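Local coordinates for protein glutathione S-transferase 2 (Onchocerca volvulus, PDB 1TU8) that catalyses the conjugation of glutathione to electrophilic compounds as a homodimeric pi-class transferase, and appears central to detoxification in this parasitic worm, at residues Tyr7-Gly12 against Asp30-Lys35. Numbering follows the deposited sequence.
With GTX (S-hexylglutathione), chain E.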
loop_
_atom_site.group_PDB
_atom_site.type_symbol
_atom_site.label_atom_id
_atom_site.label_comp_id
_atom_site.label_asym_id
_atom_site.label_seq_id
_atom_site.Cartn_x
_atom_site.Cartn_y
_atom_site.Cartn_z
ATOM N N TYR A 7 -1.526 8.180 -16.858
ATOM C CA TYR A 7 -1.718 8.945 -15.627
ATOM C C TYR A 7 -1.998 10.405 -15.975
ATOM O O TYR A 7 -1.993 10.797 -17.145
ATOM C CB TYR A 7 -0.473 8.836 -14.745
ATOM C CG TYR A 7 -0.644 9.355 -13.327
ATOM C CD1 TYR A 7 0.155 10.385 -12.845
ATOM C CD2 TYR A 7 -1.593 8.801 -12.461
ATOM C CE1 TYR A 7 0.016 10.859 -11.550
ATOM C CE2 TYR A 7 -1.747 9.279 -11.155
ATOM C CZ TYR A 7 -0.928 10.308 -10.711
ATOM O OH TYR A 7 -1.041 10.795 -9.428
ATOM N N PHE A 8 -2.262 11.205 -14.952
ATOM C CA PHE A 8 -2.410 12.643 -15.107
ATOM C C PHE A 8 -1.071 13.289 -15.431
ATOM O O PHE A 8 -0.019 12.662 -15.294
ATOM C CB PHE A 8 -3.056 13.234 -13.848
ATOM C CG PHE A 8 -4.447 12.735 -13.632
ATOM C CD1 PHE A 8 -4.703 11.714 -12.724
ATOM C CD2 PHE A 8 -5.498 13.230 -14.398
ATOM C CE1 PHE A 8 -5.988 11.219 -12.554
ATOM C CE2 PHE A 8 -6.784 12.745 -14.231
ATOM C CZ PHE A 8 -7.028 11.730 -13.306
ATOM N N SER A 9 -1.118 14.541 -15.879
ATOM C CA SER A 9 0.070 15.259 -16.338
ATOM C C SER A 9 0.764 15.924 -15.150
ATOM O O SER A 9 0.956 17.139 -15.105
ATOM C CB SER A 9 -0.322 16.270 -17.435
ATOM O OG SER A 9 0.762 16.483 -18.323
ATOM N N ILE A 10 1.089 15.095 -14.156
ATOM C CA ILE A 10 1.802 15.503 -12.951
ATOM C C ILE A 10 2.756 14.370 -12.565
ATOM O O ILE A 10 2.705 13.286 -13.141
ATOM C CB ILE A 10 0.806 15.761 -11.793
ATOM C CG1 ILE A 10 0.149 14.448 -11.328
ATOM C CG2 ILE A 10 -0.288 16.756 -12.214
ATOM C CD1 ILE A 10 -0.680 14.591 -10.062
ATOM N N ARG A 11 3.601 14.602 -11.574
ATOM C CA ARG A 11 4.465 13.538 -11.055
ATOM C C ARG A 11 3.640 12.544 -10.237
ATOM O O ARG A 11 3.485 11.402 -10.653
ATOM C CB ARG A 11 5.623 14.126 -10.260
ATOM C CG ARG A 11 6.641 14.806 -11.186
ATOM C CD ARG A 11 7.544 15.841 -10.522
ATOM N NE ARG A 11 8.492 15.223 -9.588
ATOM C CZ ARG A 11 9.596 15.812 -9.135
ATOM N NH1 ARG A 11 9.936 17.030 -9.532
ATOM N NH2 ARG A 11 10.385 15.168 -8.290
ATOM N N GLY A 12 3.125 12.986 -9.093
ATOM C CA GLY A 12 2.169 12.223 -8.301
ATOM C C GLY A 12 2.597 10.784 -8.050
ATOM O O GLY A 12 3.779 10.501 -7.837
ATOM N N ASP A 30 4.406 7.419 -22.478
ATOM C CA ASP A 30 4.026 8.213 -21.317
ATOM C C ASP A 30 2.723 8.960 -21.634
ATOM O O ASP A 30 2.741 10.085 -22.130
ATOM C CB ASP A 30 5.154 9.177 -20.959
ATOM C CG ASP A 30 5.057 9.679 -19.539
ATOM O OD1 ASP A 30 5.828 10.590 -19.190
ATOM O OD2 ASP A 30 4.250 9.209 -18.707
ATOM N N ASP A 31 1.605 8.296 -21.354
ATOM C CA ASP A 31 0.257 8.745 -21.731
ATOM C C ASP A 31 -0.312 9.654 -20.646
ATOM O O ASP A 31 -0.972 9.194 -19.709
ATOM C CB ASP A 31 -0.629 7.507 -21.958
ATOM C CG ASP A 31 -2.053 7.850 -22.380
ATOM O OD1 ASP A 31 -2.969 7.044 -22.075
ATOM O OD2 ASP A 31 -2.341 8.872 -23.036
ATOM N N ARG A 32 -0.024 10.946 -20.781
ATOM C CA ARG A 32 -0.364 11.952 -19.791
ATOM C C ARG A 32 -1.667 12.614 -20.213
ATOM O O ARG A 32 -1.693 13.355 -21.198
ATOM C CB ARG A 32 0.755 12.994 -19.690
ATOM C CG ARG A 32 2.144 12.392 -19.480
ATOM C CD ARG A 32 3.284 13.378 -19.679
ATOM N NE ARG A 32 3.453 14.212 -18.491
ATOM C CZ ARG A 32 4.327 13.982 -17.506
ATOM N NH1 ARG A 32 5.145 12.933 -17.536
ATOM N NH2 ARG A 32 4.377 14.813 -16.468
ATOM N N ILE A 33 -2.746 12.341 -19.486
ATOM C CA ILE A 33 -4.068 12.821 -19.885
ATOM C C ILE A 33 -4.444 14.114 -19.174
ATOM O O ILE A 33 -3.970 14.394 -18.069
ATOM C CB ILE A 33 -5.160 11.736 -19.677
ATOM C CG1 ILE A 33 -5.379 11.414 -18.192
ATOM C CG2 ILE A 33 -4.818 10.474 -20.466
ATOM C CD1 ILE A 33 -6.829 11.218 -17.840
ATOM N N ALA A 34 -5.292 14.905 -19.829
ATOM C CA ALA A 34 -5.853 16.102 -19.218
ATOM C C ALA A 34 -6.923 15.680 -18.219
ATOM O O ALA A 34 -7.612 14.678 -18.427
ATOM C CB ALA A 34 -6.443 17.036 -20.287
ATOM N N LYS A 35 -7.053 16.445 -17.140
ATOM C CA LYS A 35 -8.006 16.140 -16.071
ATOM C C LYS A 35 -9.449 16.041 -16.573
ATOM O O LYS A 35 -10.204 15.197 -16.094
ATOM C CB LYS A 35 -7.912 17.239 -14.986
ATOM C CG LYS A 35 -6.550 17.684 -14.469
ATOM C CD LYS A 35 -6.640 18.804 -13.435
ATOM C CE LYS A 35 -5.268 19.255 -12.928
ATOM N NZ LYS A 35 -5.351 20.316 -11.918
HETATM N N1 GTX E . -4.083 3.405 -4.400
HETATM C CA1 GTX E . -4.196 3.888 -5.770
HETATM C C1 GTX E . -2.849 3.759 -6.421
HETATM O O11 GTX E . -1.788 3.750 -5.674
HETATM O O12 GTX E . -2.714 3.660 -7.718
HETATM C CB1 GTX E . -4.669 5.339 -5.742
HETATM C CG1 GTX E . -5.044 5.846 -7.134
HETATM C CD1 GTX E . -5.504 7.287 -7.089
HETATM O OE1 GTX E . -5.747 7.919 -5.871
HETATM N N2 GTX E . -5.677 7.889 -8.267
HETATM C CA2 GTX E . -6.130 9.259 -8.437
HETATM C C2 GTX E . -7.246 9.334 -9.436
HETATM O O2 GTX E . -7.270 8.475 -10.547
HETATM C CB2 GTX E . -4.974 10.105 -8.955
HETATM S SG2 GTX E . -3.594 10.118 -7.789
HETATM C C1S GTX E . -4.178 11.578 -6.887
HETATM C C2S GTX E . -3.595 12.892 -7.421
HETATM C C3S GTX E . -4.291 13.336 -8.703
HETATM C C4S GTX E . -4.284 14.846 -8.910
HETATM C C5S GTX E . -4.976 15.196 -10.228
HETATM C C6S GTX E . -6.487 15.003 -10.154
HETATM N N3 GTX E . -8.199 10.227 -9.206
HETATM C CA3 GTX E . -9.163 10.585 -10.237
HETATM C C3 GTX E . -10.555 10.138 -9.873
HETATM O O31 GTX E . -11.559 10.443 -10.652
HETATM O O32 GTX E . -10.784 9.444 -8.784
HETATM O O HOH W 1 -3.808 15.966 -16.021
HETATM O O HOH W 2 3.310 17.116 -17.746
#
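The carbonyl oxygen of Tyr-7 takes a nearly straight hydrogen bond from Ile-33 N (2.9 Å, 165° at the hydrogen), lying in the carbonyl plane, and a CA-H...O contact from Arg-32 CA at 3.3 Å. With Tyr-7 N bonded to Asp-31 O at 3.1 Å, this makes a parallel bridge in which Tyr-7 N and O straddle Arg-32. At Ser-9 a direct backbone bond gives way to water 1, accepting from Ser-9 N and donating to Ile-33 O. Water 2 lies 2.8 Å from Arg-32 NH2, from which it accepts, and is hydrogen-bonded to Ser-9 OG. The bend of Arg-32 at chi3 (80°) brings the guanidinium edge up to OG, while NH1 makes a salt bridge to Asp-30 OD1 (2.9 Å), in the guanidinium plane but well out of the carboxylate plane, on its syn side, which probably fixes the guanidinium's rotation.

The Phe-8 ring lies between residues 33-35 and S-hexylglutathione: CE2 meets Ile-33 CD1 at 3.9 Å, Lys-35 CA lies at the ring edge, and hexyl carbon C5S sits over one face, offset toward the rim. Phe-38 packs edge-to-face with it. On the sheet face shared with Arg-32, Tyr-7 holds CG anti to N (chi1 -169°), directing its ring edge to the thioether sulfur; OH lies 3.1 Å from SG2 and is hydrogen-bonded to Leu-13 N, consistent with the pi-class tyrosine that interacts with the glutathione sulfur.

The contact joins the parallel strands of the beta-alpha-beta unit 3-8, 15-23, 29-33 in the thioredoxin-like N-terminal domain. Arg-18 of the connecting helix bonds to Phe-8 O, Ile-10 O and Asp-30, and strand 29-33 borders the four-stranded sheet beside central strand 3-8.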